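Local coordinates for protein D-aminopeptidase (Burkholderia sp. LK4, PDB 5TZB) that probably removes beta-amino acid residues from the N-termini of peptides, acting as a beta-aminopeptidase of the Ntn-hydrolase type in peptidase family S58, at residues C[112-117]-C[143-148]; C[50-55]-C[166-171]; C[86-91]-C[298-303]; C[79-84]-C[106-111]; C[46-51]-C[69-74]. One frame throughout, in Å; residues are numbered along the deposited sequence.

Contact 1: residues C[112-117]-C[143-148]; sequences AYTNTH and PVVMET
The ring of Tyr113 meets Met146 at its edge: the methyl CE of Met146 lies near the ring plane, 3.6 Å from CE1 of Tyr113. Both side chains run side by side and touch Val261, Ile70 also packs on the Tyr113 side chain, and the Tyr113 hydroxyl bonds to Leu217 and Thr263. The second flat group, the carboxylate of Glu147, is met from above its plane. Thr116 OG1 donates to Glu147 OE1 at 2.5 Å, standing 51° out of that plane, and Thr116 CG2 rests 3.7 Å from Glu147 CD. A bend at chi2 (78°) folds the Glu147 chain back to Thr116. Four backbone bonds tie the strands, from Ala112 N to Val144 O, Met146 N to Ala112 O, Thr114 N to Met146 O and, longer, Thr148 N to Thr114 O. This is parallel pairing, the two strands of a beta-alpha-beta crossover whose connection includes helix 119-129. Because Glu147 OE2 accepts from Asp94 N, each oxygen of this buried carboxylate has a donor; the group is thereby fixed in rotation and links the loop at Thr116 to the end of the strand pair.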
# COMPACT_ATOMS: atom_id res chain seq x y z
N ALA C 112 -11.66 5.68 -19.49
CA ALA C 112 -12.91 6.41 -19.62
C ALA C 112 -13.30 7.06 -18.29
O ALA C 112 -13.02 6.54 -17.21
CB ALA C 112 -14.00 5.50 -20.14
N TYR C 113 -13.88 8.25 -18.40
CA TYR C 113 -14.50 8.96 -17.28
C TYR C 113 -16.02 8.97 -17.46
O TYR C 113 -16.49 9.25 -18.56
CB TYR C 113 -14.04 10.41 -17.21
CG TYR C 113 -12.57 10.69 -16.95
CD1 TYR C 113 -11.70 9.69 -16.55
CD2 TYR C 113 -12.08 11.98 -17.10
CE1 TYR C 113 -10.35 9.98 -16.31
CE2 TYR C 113 -10.75 12.27 -16.86
CZ TYR C 113 -9.90 11.28 -16.47
OH TYR C 113 -8.58 11.60 -16.24
N THR C 114 -16.78 8.74 -16.40
CA THR C 114 -18.23 8.93 -16.48
C THR C 114 -18.80 9.23 -15.08
O THR C 114 -18.06 9.60 -14.19
CB THR C 114 -18.92 7.71 -17.12
OG1 THR C 114 -20.30 7.99 -17.38
CG2 THR C 114 -18.79 6.48 -16.24
N ASN C 115 -20.11 9.10 -14.88
CA ASN C 115 -20.70 9.30 -13.55
C ASN C 115 -20.69 8.00 -12.73
O ASN C 115 -20.51 6.92 -13.30
CB ASN C 115 -22.12 9.84 -13.65
CG ASN C 115 -23.09 8.81 -14.21
OD1 ASN C 115 -23.53 7.90 -13.50
ND2 ASN C 115 -23.45 8.97 -15.48
N THR C 116 -20.92 8.11 -11.42
CA THR C 116 -20.77 6.98 -10.49
C THR C 116 -21.64 5.76 -10.81
O THR C 116 -21.22 4.63 -10.59
CB THR C 116 -21.07 7.41 -9.04
OG1 THR C 116 -20.47 8.69 -8.77
CG2 THR C 116 -20.52 6.37 -8.06
N HIS C 117 -22.85 5.99 -11.31
CA HIS C 117 -23.76 4.88 -11.52
C HIS C 117 -23.70 4.30 -12.94
O HIS C 117 -24.45 3.39 -13.28
CB HIS C 117 -25.18 5.31 -11.16
CG HIS C 117 -25.37 5.51 -9.69
ND1 HIS C 117 -26.55 5.97 -9.14
CD2 HIS C 117 -24.53 5.30 -8.65
CE1 HIS C 117 -26.42 6.04 -7.82
NE2 HIS C 117 -25.21 5.63 -7.50
N PRO C 143 -10.73 -2.91 -18.73
CA PRO C 143 -10.71 -1.45 -18.98
C PRO C 143 -10.65 -0.59 -17.70
O PRO C 143 -11.18 -0.96 -16.65
CB PRO C 143 -12.01 -1.20 -19.74
CG PRO C 143 -12.44 -2.57 -20.27
CD PRO C 143 -11.96 -3.54 -19.24
N VAL C 144 -10.00 0.57 -17.80
CA VAL C 144 -9.95 1.50 -16.69
C VAL C 144 -11.07 2.53 -16.84
O VAL C 144 -11.10 3.30 -17.79
CB VAL C 144 -8.59 2.23 -16.60
CG1 VAL C 144 -8.62 3.30 -15.48
CG2 VAL C 144 -7.45 1.22 -16.35
N VAL C 145 -12.00 2.52 -15.89
CA VAL C 145 -13.09 3.48 -15.90
C VAL C 145 -13.10 4.14 -14.54
O VAL C 145 -12.99 3.47 -13.51
CB VAL C 145 -14.45 2.83 -16.20
CG1 VAL C 145 -15.55 3.89 -16.24
CG2 VAL C 145 -14.40 2.09 -17.53
N MET C 146 -13.17 5.48 -14.53
CA MET C 146 -13.20 6.24 -13.30
C MET C 146 -14.41 7.15 -13.33
O MET C 146 -15.04 7.29 -14.38
CB MET C 146 -11.89 7.01 -13.12
CG MET C 146 -10.69 6.08 -12.92
SD MET C 146 -9.12 6.94 -12.77
CE MET C 146 -8.82 7.35 -14.48
N GLU C 147 -14.75 7.77 -12.20
CA GLU C 147 -16.00 8.49 -12.11
C GLU C 147 -15.99 9.65 -11.12
O GLU C 147 -15.15 9.69 -10.22
CB GLU C 147 -17.13 7.53 -11.71
CG GLU C 147 -16.91 6.79 -10.39
CD GLU C 147 -17.20 7.64 -9.14
OE1 GLU C 147 -17.99 8.61 -9.22
OE2 GLU C 147 -16.63 7.33 -8.07
N THR C 148 -16.94 10.56 -11.29
CA THR C 148 -17.32 11.50 -10.23
C THR C 148 -18.86 11.57 -10.21
O THR C 148 -19.53 11.07 -11.12
CB THR C 148 -16.68 12.89 -10.44
OG1 THR C 148 -17.06 13.40 -11.72
CG2 THR C 148 -15.14 12.81 -10.38

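Contact 2: residues C[50-55]-C[166-171]; sequences GHCTLN and VQRALA
Gly50 brings its backbone right up to the helix: its CA lies 3.5 Å from Ala169 O in a fairly straight CA-H...O contact (157° at the hydrogen), and with no side chain between them the CA atoms of Gly50 and Ala169 come within 4.7 Å. His51 turns its ring to the other side, where Thr68 and Ala179 take its two nitrogens. Its carbonyl stays on the helix side and accepts from a water, 3.0 Å from His51 O, which also makes a weak, longer bond to Arg168 O. The pairing illustrates how a helix covers one face of a sheet at its margin. Strand 48-56 is the outermost strand of its sheet within the chain, and segment 166-171 runs against it at 144°, as part of an outer helical layer consistent with the alpha-beta-beta-alpha sandwich of Ntn hydrolases. At Cys52 the side chain points to the helix. Its CB faces Ala169 CB at 4.2 Å, and with SG anti to the backbone N (chi1 176°) the sulfur lands beneath Arg168, 3.5 Å from CZ of Arg168 and over the centre of one guanidinium face. A bend at chi3 lays the arginine's flat end across that sulfur. Thr53 sends its hydroxyl to Gly184, and its carbonyl oxygen comes to 4.2 Å from Arg168 NH2, too far for a hydrogen bond. Leu54, farther on, packs against His165 of the same helix.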
# COMPACT_ATOMS: atom_id res chain seq x y z
N GLY C 50 -11.83 11.84 -26.60
CA GLY C 50 -13.15 12.01 -27.19
C GLY C 50 -14.23 12.17 -26.12
O GLY C 50 -14.16 11.54 -25.08
N HIS C 51 -15.22 13.02 -26.38
CA HIS C 51 -16.33 13.22 -25.46
C HIS C 51 -17.63 12.72 -26.09
O HIS C 51 -17.77 12.73 -27.32
CB HIS C 51 -16.52 14.70 -25.09
CG HIS C 51 -15.37 15.34 -24.38
ND1 HIS C 51 -14.83 14.82 -23.22
CD2 HIS C 51 -14.71 16.50 -24.61
CE1 HIS C 51 -13.85 15.61 -22.80
NE2 HIS C 51 -13.77 16.64 -23.62
N CYS C 52 -18.55 12.26 -25.26
CA CYS C 52 -19.96 12.15 -25.65
C CYS C 52 -20.78 12.85 -24.58
O CYS C 52 -20.74 12.47 -23.42
CB CYS C 52 -20.41 10.70 -25.82
SG CYS C 52 -22.17 10.56 -26.21
N THR C 53 -21.49 13.90 -24.99
CA THR C 53 -22.20 14.77 -24.06
C THR C 53 -23.71 14.56 -24.12
O THR C 53 -24.30 14.59 -25.21
CB THR C 53 -21.87 16.25 -24.34
OG1 THR C 53 -20.45 16.42 -24.25
CG2 THR C 53 -22.57 17.19 -23.35
N LEU C 54 -24.33 14.28 -22.98
CA LEU C 54 -25.77 14.09 -22.90
C LEU C 54 -26.44 15.24 -22.18
O LEU C 54 -26.18 15.48 -21.00
CB LEU C 54 -26.10 12.79 -22.18
CG LEU C 54 -25.50 11.54 -22.82
CD1 LEU C 54 -25.92 10.29 -22.04
CD2 LEU C 54 -25.89 11.45 -24.30
N ASN C 55 -27.29 15.97 -22.89
CA ASN C 55 -28.03 17.04 -22.25
C ASN C 55 -29.46 16.97 -22.77
O ASN C 55 -29.72 17.20 -23.95
CB ASN C 55 -27.36 18.38 -22.55
CG ASN C 55 -28.13 19.57 -21.99
OD1 ASN C 55 -29.27 19.45 -21.52
ND2 ASN C 55 -27.51 20.74 -22.06
N VAL C 166 -20.59 5.30 -25.41
CA VAL C 166 -19.19 4.97 -25.32
C VAL C 166 -18.61 4.89 -26.74
O VAL C 166 -17.50 5.33 -26.99
CB VAL C 166 -18.95 3.63 -24.58
CG1 VAL C 166 -17.48 3.31 -24.56
CG2 VAL C 166 -19.48 3.71 -23.14
N GLN C 167 -19.39 4.35 -27.67
CA GLN C 167 -18.93 4.23 -29.05
C GLN C 167 -18.77 5.58 -29.73
O GLN C 167 -17.83 5.80 -30.48
CB GLN C 167 -19.90 3.35 -29.85
CG GLN C 167 -19.88 1.90 -29.45
CD GLN C 167 -18.56 1.25 -29.85
OE1 GLN C 167 -17.91 1.69 -30.80
NE2 GLN C 167 -18.15 0.23 -29.11
N ARG C 168 -19.67 6.51 -29.42
CA ARG C 168 -19.57 7.89 -29.90
C ARG C 168 -18.31 8.59 -29.37
O ARG C 168 -17.65 9.32 -30.12
CB ARG C 168 -20.85 8.66 -29.52
CG ARG C 168 -22.03 8.29 -30.43
CD ARG C 168 -23.36 8.93 -30.04
NE ARG C 168 -23.31 10.34 -29.66
CZ ARG C 168 -24.28 10.94 -28.98
NH1 ARG C 168 -25.34 10.24 -28.60
NH2 ARG C 168 -24.19 12.23 -28.64
N ALA C 169 -17.99 8.40 -28.09
CA ALA C 169 -16.77 8.99 -27.53
C ALA C 169 -15.53 8.38 -28.19
O ALA C 169 -14.58 9.09 -28.54
CB ALA C 169 -16.71 8.80 -26.01
N LEU C 170 -15.53 7.06 -28.34
CA LEU C 170 -14.43 6.36 -28.98
C LEU C 170 -14.23 6.84 -30.42
O LEU C 170 -13.10 7.05 -30.87
CB LEU C 170 -14.68 4.85 -28.96
CG LEU C 170 -14.51 4.22 -27.58
CD1 LEU C 170 -14.98 2.76 -27.59
CD2 LEU C 170 -13.06 4.33 -27.12
N ALA C 171 -15.32 7.01 -31.15
CA ALA C 171 -15.23 7.44 -32.55
C ALA C 171 -14.74 8.88 -32.67
O ALA C 171 -14.08 9.24 -33.64
CB ALA C 171 -16.59 7.29 -33.24
O HOH W 1 -19.55 12.07 -29.67

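Contact 3: residues C[86-91]-C[298-303]; sequences VHVLNG and GDIFLA
Phe301 packs closely along His87 and Leu89: its CB comes to 3.3 Å from His87 O, and the CE2 rim atom lies 3.6 Å from Leu89 CB. The imidazole of His87 runs beside the phenyl ring, with Phe301 CD2 in its plane at the edge. Beneath them is an antiparallel hydrogen-bonded pair, His87 N to Phe301 O and Phe301 N to His87 O, both 2.8 Å. On the face of the valines, Val86 CG1 and Leu302 CD1 are close at 3.6 Å, but Val88 CG1 and Ile300 CG1 stand 4.4 Å apart. The looser part is the classic beta bulge, where Leu89 and Asn90 both face Asp299: Asp299 O takes a weak bond from Leu89 N and a straight one, 3.3 Å, from Asn90 N. Pairing closes up again with Asp299 N to Asn90 O at 2.8 Å. His87 and Val88, on opposite faces, are partly exposed; His87 NE2 bonds to Gln280 of the third subunit, and Val88 packs on Glu99 of the second subunit. Asn90 ND2 donates to Ser297 O within the chain, and its OD1 meets Arg277 and Arg281 of that third subunit. Helix 272-289 covers the face of His87 and Phe301 and also touches Leu89, whereas Val86 lies under helix 98-104 and Leu302 against strand 144-148.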
# COMPACT_ATOMS: atom_id res chain seq x y z
N VAL C 86 -1.02 4.07 -10.21
CA VAL C 86 -2.13 4.81 -9.62
C VAL C 86 -1.78 5.35 -8.25
O VAL C 86 -0.96 4.76 -7.54
CB VAL C 86 -3.39 3.93 -9.48
CG1 VAL C 86 -3.91 3.54 -10.84
CG2 VAL C 86 -3.11 2.69 -8.63
N HIS C 87 -2.39 6.48 -7.89
CA HIS C 87 -2.33 6.92 -6.51
C HIS C 87 -3.70 7.39 -6.02
O HIS C 87 -4.41 8.12 -6.71
CB HIS C 87 -1.33 8.07 -6.29
CG HIS C 87 -1.32 8.54 -4.87
ND1 HIS C 87 -0.57 7.92 -3.89
CD2 HIS C 87 -2.06 9.48 -4.24
CE1 HIS C 87 -0.81 8.50 -2.73
NE2 HIS C 87 -1.71 9.45 -2.91
N VAL C 88 -4.04 6.98 -4.80
CA VAL C 88 -5.31 7.38 -4.22
C VAL C 88 -5.11 8.29 -3.01
O VAL C 88 -4.61 7.87 -1.98
CB VAL C 88 -6.16 6.16 -3.78
CG1 VAL C 88 -7.44 6.65 -3.12
CG2 VAL C 88 -6.48 5.28 -4.98
N LEU C 89 -5.49 9.56 -3.18
CA LEU C 89 -5.48 10.52 -2.09
C LEU C 89 -6.67 10.27 -1.17
O LEU C 89 -6.56 10.41 0.04
CB LEU C 89 -5.51 11.96 -2.64
CG LEU C 89 -5.81 13.15 -1.71
CD1 LEU C 89 -4.90 13.22 -0.47
CD2 LEU C 89 -5.68 14.46 -2.54
N ASN C 90 -7.82 9.94 -1.75
CA ASN C 90 -9.03 9.67 -0.97
C ASN C 90 -10.00 8.79 -1.75
O ASN C 90 -10.68 9.27 -2.66
CB ASN C 90 -9.72 10.97 -0.59
CG ASN C 90 -10.72 10.81 0.55
OD1 ASN C 90 -10.32 10.73 1.72
ND2 ASN C 90 -12.01 10.78 0.23
N GLY C 91 -10.09 7.51 -1.39
CA GLY C 91 -10.81 6.54 -2.20
C GLY C 91 -12.32 6.51 -2.10
O GLY C 91 -12.91 5.43 -2.21
N GLY C 298 -13.96 11.57 -4.01
CA GLY C 298 -13.21 10.48 -4.61
C GLY C 298 -12.04 11.03 -5.39
O GLY C 298 -12.18 11.42 -6.55
N ASP C 299 -10.88 11.09 -4.74
CA ASP C 299 -9.71 11.69 -5.36
C ASP C 299 -8.75 10.59 -5.80
O ASP C 299 -7.95 10.07 -5.01
CB ASP C 299 -9.06 12.70 -4.41
CG ASP C 299 -10.04 13.80 -3.96
OD1 ASP C 299 -11.04 14.05 -4.68
OD2 ASP C 299 -9.83 14.41 -2.90
N ILE C 300 -8.87 10.21 -7.07
CA ILE C 300 -8.18 9.03 -7.59
C ILE C 300 -7.36 9.38 -8.82
O ILE C 300 -7.89 9.96 -9.78
CB ILE C 300 -9.21 7.91 -7.89
CG1 ILE C 300 -9.95 7.53 -6.61
CG2 ILE C 300 -8.55 6.71 -8.56
CD1 ILE C 300 -11.10 6.55 -6.80
N PHE C 301 -6.08 9.04 -8.79
CA PHE C 301 -5.13 9.50 -9.80
C PHE C 301 -4.45 8.37 -10.57
O PHE C 301 -4.00 7.38 -9.98
CB PHE C 301 -4.04 10.38 -9.15
CG PHE C 301 -4.56 11.37 -8.15
CD1 PHE C 301 -5.73 12.08 -8.37
CD2 PHE C 301 -3.86 11.61 -6.96
CE1 PHE C 301 -6.20 13.00 -7.42
CE2 PHE C 301 -4.32 12.52 -6.01
CZ PHE C 301 -5.49 13.22 -6.24
N LEU C 302 -4.33 8.54 -11.88
CA LEU C 302 -3.68 7.58 -12.75
C LEU C 302 -2.64 8.28 -13.57
O LEU C 302 -2.87 9.39 -14.05
CB LEU C 302 -4.70 6.89 -13.67
CG LEU C 302 -4.20 5.98 -14.79
CD1 LEU C 302 -3.49 4.77 -14.25
CD2 LEU C 302 -5.37 5.55 -15.65
N ALA C 303 -1.48 7.65 -13.71
CA ALA C 303 -0.43 8.14 -14.59
C ALA C 303 0.06 7.02 -15.53
O ALA C 303 0.29 5.90 -15.08
CB ALA C 303 0.72 8.69 -13.79

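Contact 4: residues C[79-84]-C[106-111]; sequences DSPCFA and LLTTPI
Leu106 lies alongside Phe83 where two short antiparallel strands pair, a small instance of how a brief strand is added at the edge of a larger sheet within this chain. Both stand on one face, and with CG anti to the carbonyl carbon in each (chi1 -72° in Leu106, -75° in Phe83) they run side by side; CD2 of Leu106 reaches the ring at 3.8 Å from CD1 of Phe83. The same methyl of Leu106 touches Pro81 CB, 4.1 Å away. Both residues also meet another chain, Phe83 packing on Met328 and Leu106 on Asn331 of the fourth subunit, and the Phe83 side chain is about 7 Å from a bound calcium ion. Leu107 follows with the two backbone bonds of the contact: its N donates to Cys82 O at 2.8 Å, and its O accepts from Cys82 N at 3.0 Å, both nearly straight. These make Cys82 and Leu107 a hydrogen-bonded pair, with Phe83 and Leu106 the non-hydrogen-bonded pair beside it. Leu107, on the face of Cys82, brings its CB to 4.0 Å from Ala84 CB, and Leu107 and Ala84 pack with Ile101 and Phe304. At Thr108 the strand has ended, and the methyl CG2 of Thr108 rests 4.2 Å from Pro81 CB. Just beyond, Thr109 OG1 donates to Pro110 O at 2.9 Å.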
# COMPACT_ATOMS: atom_id res chain seq x y z
N ASP C 79 -2.53 -3.56 -28.19
CA ASP C 79 -1.35 -3.98 -28.96
C ASP C 79 -0.08 -3.26 -28.56
O ASP C 79 1.02 -3.71 -28.87
CB ASP C 79 -1.57 -3.78 -30.46
CG ASP C 79 -2.65 -4.68 -30.99
OD1 ASP C 79 -2.82 -5.79 -30.45
OD2 ASP C 79 -3.34 -4.27 -31.95
N SER C 80 -0.24 -2.15 -27.85
CA SER C 80 0.91 -1.39 -27.39
C SER C 80 0.71 -0.90 -25.96
O SER C 80 0.42 0.27 -25.73
CB SER C 80 1.18 -0.21 -28.32
OG SER C 80 2.43 0.40 -27.99
N PRO C 81 0.89 -1.80 -24.98
CA PRO C 81 0.69 -1.48 -23.57
C PRO C 81 1.55 -0.31 -23.10
O PRO C 81 2.66 -0.13 -23.60
CB PRO C 81 1.12 -2.77 -22.85
CG PRO C 81 0.93 -3.84 -23.87
CD PRO C 81 1.31 -3.21 -25.16
N CYS C 82 1.05 0.45 -22.13
CA CYS C 82 1.83 1.51 -21.50
C CYS C 82 2.10 1.16 -20.06
O CYS C 82 1.23 0.65 -19.35
CB CYS C 82 1.10 2.86 -21.55
SG CYS C 82 0.79 3.52 -23.19
N PHE C 83 3.31 1.45 -19.60
CA PHE C 83 3.57 1.41 -18.18
C PHE C 83 2.67 2.45 -17.49
O PHE C 83 2.36 3.51 -18.05
CB PHE C 83 5.04 1.65 -17.89
CG PHE C 83 5.94 0.47 -18.19
CD1 PHE C 83 5.47 -0.84 -18.03
CD2 PHE C 83 7.25 0.66 -18.63
CE1 PHE C 83 6.31 -1.94 -18.29
CE2 PHE C 83 8.10 -0.44 -18.90
CZ PHE C 83 7.63 -1.74 -18.73
N ALA C 84 2.19 2.13 -16.29
CA ALA C 84 1.25 3.01 -15.61
C ALA C 84 1.27 2.76 -14.11
O ALA C 84 1.79 1.75 -13.65
CB ALA C 84 -0.15 2.83 -16.18
N LEU C 106 0.56 -2.12 -16.10
CA LEU C 106 0.32 -2.17 -17.54
C LEU C 106 -1.08 -1.71 -17.91
O LEU C 106 -2.07 -2.39 -17.62
CB LEU C 106 0.56 -3.59 -18.07
CG LEU C 106 2.03 -4.05 -18.14
CD1 LEU C 106 2.16 -5.57 -18.41
CD2 LEU C 106 2.79 -3.25 -19.18
N LEU C 107 -1.15 -0.56 -18.57
CA LEU C 107 -2.38 -0.03 -19.14
C LEU C 107 -2.53 -0.65 -20.52
O LEU C 107 -1.66 -0.48 -21.38
CB LEU C 107 -2.32 1.51 -19.21
CG LEU C 107 -3.48 2.28 -19.86
CD1 LEU C 107 -4.76 2.16 -19.02
CD2 LEU C 107 -3.12 3.77 -20.08
N THR C 108 -3.63 -1.37 -20.73
CA THR C 108 -3.79 -2.17 -21.94
C THR C 108 -5.09 -1.84 -22.66
O THR C 108 -5.49 -2.57 -23.57
CB THR C 108 -3.76 -3.70 -21.63
OG1 THR C 108 -4.84 -4.03 -20.75
CG2 THR C 108 -2.45 -4.09 -20.97
N THR C 109 -5.76 -0.78 -22.22
CA THR C 109 -7.08 -0.41 -22.71
C THR C 109 -7.19 1.11 -22.81
O THR C 109 -6.33 1.81 -22.31
CB THR C 109 -8.22 -0.90 -21.79
OG1 THR C 109 -8.06 -0.28 -20.50
CG2 THR C 109 -8.21 -2.42 -21.66
N PRO C 110 -8.28 1.61 -23.41
CA PRO C 110 -8.55 3.03 -23.19
C PRO C 110 -8.92 3.29 -21.74
O PRO C 110 -9.19 2.37 -20.96
CB PRO C 110 -9.77 3.31 -24.08
CG PRO C 110 -9.87 2.18 -25.01
CD PRO C 110 -9.21 0.99 -24.38
N ILE C 111 -8.93 4.57 -21.40
CA ILE C 111 -9.40 5.09 -20.13
C ILE C 111 -10.68 5.86 -20.36
O ILE C 111 -10.76 6.63 -21.31
CB ILE C 111 -8.38 6.03 -19.49
CG1 ILE C 111 -7.06 5.30 -19.24
CG2 ILE C 111 -8.92 6.63 -18.18
CD1 ILE C 111 -5.89 6.25 -19.02
O HOH W 2 -1.72 1.16 -23.90

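Contact 5: residues C[46-51]-C[69-74]; sequences GVRVGH and VIEPRA
Arg48 and the carbonyl of Arg73 provide the side-chain hydrogen bonds. Both NE and NH2 of Arg48 lie 2.9 Å from Arg73 O, a side-on grip by two nitrogens on one oxygen, which sits almost exactly in the guanidinium plane. The chain is bent at chi3 (-75°) so that this edge turns back to the loop. Over one face lies the Glu71 side chain, its CB 3.5 Å from Arg48 NH2; over the opposite face stands Ala74 O, 3.2 Å from Arg48 CZ, too far off the plane to be bonded. The guanidinium of Arg73 itself leaves the hairpin to bond the carbonyls of Ser80, Pro81, Thr306 and Asn308.

Charge adds a weaker term. The carboxylate of Glu71 is stacked on the guanidinium with planes 3° apart, and Glu71 OE1 is a long 3.9 Å from Arg48 NH2, so the charges probably attract, although no N-H is aimed at the oxygen.

Backbone bonds join the strands as the two arms of a beta hairpin, 48-56 and 63-71. Arg48 with Glu71 and Gly50 with Val69 are hydrogen-bonded pairs, each bonded in both directions, and Val49 with Ile70 is the non-hydrogen-bonded pair between them.

Packing completes the contact. Just before its strand begins, Val47 brings CG1 to 4.0 Å from Ile70 CG2, and Ile70 packs in turn on Tyr113. The methyl CG2 of Val69 rests on the glycine backbone, 3.5 Å from Gly50 O, beneath Ala169 and Leu170.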
# COMPACT_ATOMS: atom_id res chain seq x y z
N GLY C 46 0.29 10.89 -29.82
CA GLY C 46 -0.44 9.65 -29.94
C GLY C 46 -1.67 9.59 -29.05
O GLY C 46 -2.61 8.83 -29.32
N VAL C 47 -1.64 10.36 -27.97
CA VAL C 47 -2.75 10.38 -27.03
C VAL C 47 -3.97 11.09 -27.64
O VAL C 47 -3.87 12.19 -28.21
CB VAL C 47 -2.33 11.05 -25.69
CG1 VAL C 47 -3.50 11.18 -24.73
CG2 VAL C 47 -1.20 10.25 -25.05
N ARG C 48 -5.12 10.45 -27.52
CA ARG C 48 -6.35 10.93 -28.16
C ARG C 48 -7.47 11.07 -27.12
O ARG C 48 -7.53 10.27 -26.17
CB ARG C 48 -6.78 9.97 -29.28
CG ARG C 48 -5.80 9.83 -30.47
CD ARG C 48 -6.18 8.67 -31.40
NE ARG C 48 -5.85 7.35 -30.86
CZ ARG C 48 -6.60 6.27 -31.03
NH1 ARG C 48 -7.76 6.36 -31.67
NH2 ARG C 48 -6.23 5.10 -30.52
N VAL C 49 -8.34 12.06 -27.29
CA VAL C 49 -9.45 12.28 -26.36
C VAL C 49 -10.76 12.47 -27.10
O VAL C 49 -10.82 13.17 -28.11
CB VAL C 49 -9.21 13.52 -25.45
CG1 VAL C 49 -10.38 13.73 -24.49
CG2 VAL C 49 -7.95 13.38 -24.66
N GLY C 50 -11.83 11.84 -26.60
CA GLY C 50 -13.15 12.01 -27.19
C GLY C 50 -14.23 12.17 -26.12
O GLY C 50 -14.16 11.54 -25.08
N HIS C 51 -15.22 13.02 -26.38
CA HIS C 51 -16.33 13.22 -25.46
C HIS C 51 -17.63 12.72 -26.09
O HIS C 51 -17.77 12.73 -27.32
CB HIS C 51 -16.52 14.70 -25.09
CG HIS C 51 -15.37 15.34 -24.38
ND1 HIS C 51 -14.83 14.82 -23.22
CD2 HIS C 51 -14.71 16.50 -24.61
CE1 HIS C 51 -13.85 15.61 -22.80
NE2 HIS C 51 -13.77 16.64 -23.62
N VAL C 69 -13.37 9.63 -23.14
CA VAL C 69 -12.40 8.56 -23.33
C VAL C 69 -11.02 9.12 -23.64
O VAL C 69 -10.88 10.18 -24.28
CB VAL C 69 -12.80 7.57 -24.45
CG1 VAL C 69 -14.04 6.80 -24.07
CG2 VAL C 69 -12.99 8.29 -25.75
N ILE C 70 -10.02 8.44 -23.12
CA ILE C 70 -8.63 8.73 -23.42
C ILE C 70 -8.05 7.50 -24.07
O ILE C 70 -8.08 6.41 -23.47
CB ILE C 70 -7.80 9.06 -22.17
CG1 ILE C 70 -8.46 10.14 -21.32
CG2 ILE C 70 -6.38 9.46 -22.55
CD1 ILE C 70 -7.82 10.27 -19.95
N GLU C 71 -7.53 7.65 -25.29
CA GLU C 71 -6.75 6.59 -25.92
C GLU C 71 -5.29 6.86 -25.61
O GLU C 71 -4.80 7.95 -25.92
CB GLU C 71 -6.98 6.53 -27.43
CG GLU C 71 -8.40 6.18 -27.85
CD GLU C 71 -8.72 4.69 -27.76
OE1 GLU C 71 -7.92 3.91 -27.19
OE2 GLU C 71 -9.78 4.29 -28.29
N PRO C 72 -4.59 5.91 -24.96
CA PRO C 72 -3.19 6.15 -24.61
C PRO C 72 -2.24 6.09 -25.81
O PRO C 72 -1.12 6.57 -25.69
CB PRO C 72 -2.88 5.02 -23.63
CG PRO C 72 -3.82 3.93 -24.02
CD PRO C 72 -5.07 4.62 -24.43
N ARG C 73 -2.66 5.48 -26.92
CA ARG C 73 -1.81 5.30 -28.10
C ARG C 73 -2.47 5.80 -29.38
O ARG C 73 -3.68 6.07 -29.40
CB ARG C 73 -1.44 3.82 -28.29
CG ARG C 73 -0.64 3.19 -27.16
CD ARG C 73 0.82 3.65 -27.17
NE ARG C 73 1.65 2.81 -26.31
CZ ARG C 73 2.94 3.05 -26.06
NH1 ARG C 73 3.54 4.11 -26.59
NH2 ARG C 73 3.62 2.24 -25.25
N ALA C 74 -1.68 5.92 -30.45
CA ALA C 74 -2.23 6.30 -31.75
C ALA C 74 -3.15 5.20 -32.26
O ALA C 74 -4.13 5.48 -32.95
CB ALA C 74 -1.10 6.59 -32.76

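Contacts 1, 2 and 5 involve one sheet, contacts 3 and 4 the other. Contacts 2 and 5 share Gly50 and His51, so strand 48-56 has a helix over it and strand 63-71 beside it; their centres are about 12 Å apart. Contact 5 is tied to contact 4 by a probable hydrogen bond of 2.7 Å from Ile70 N to Ile111 O, and strand 111-115, which carries Ile111, runs on into contact 1. The sheets meet where Met146 SD of contact 1 lies 4.2 Å from Ile300 CG2 of contact 3. Contacts 2 and 3, with centres about 24 Å apart, lie on opposite sides of the chain's centre. The calcium ion is nearer contact 4 than contact 3, about 7 Å from the Phe83 side chain against about 13 Å from that of Val86.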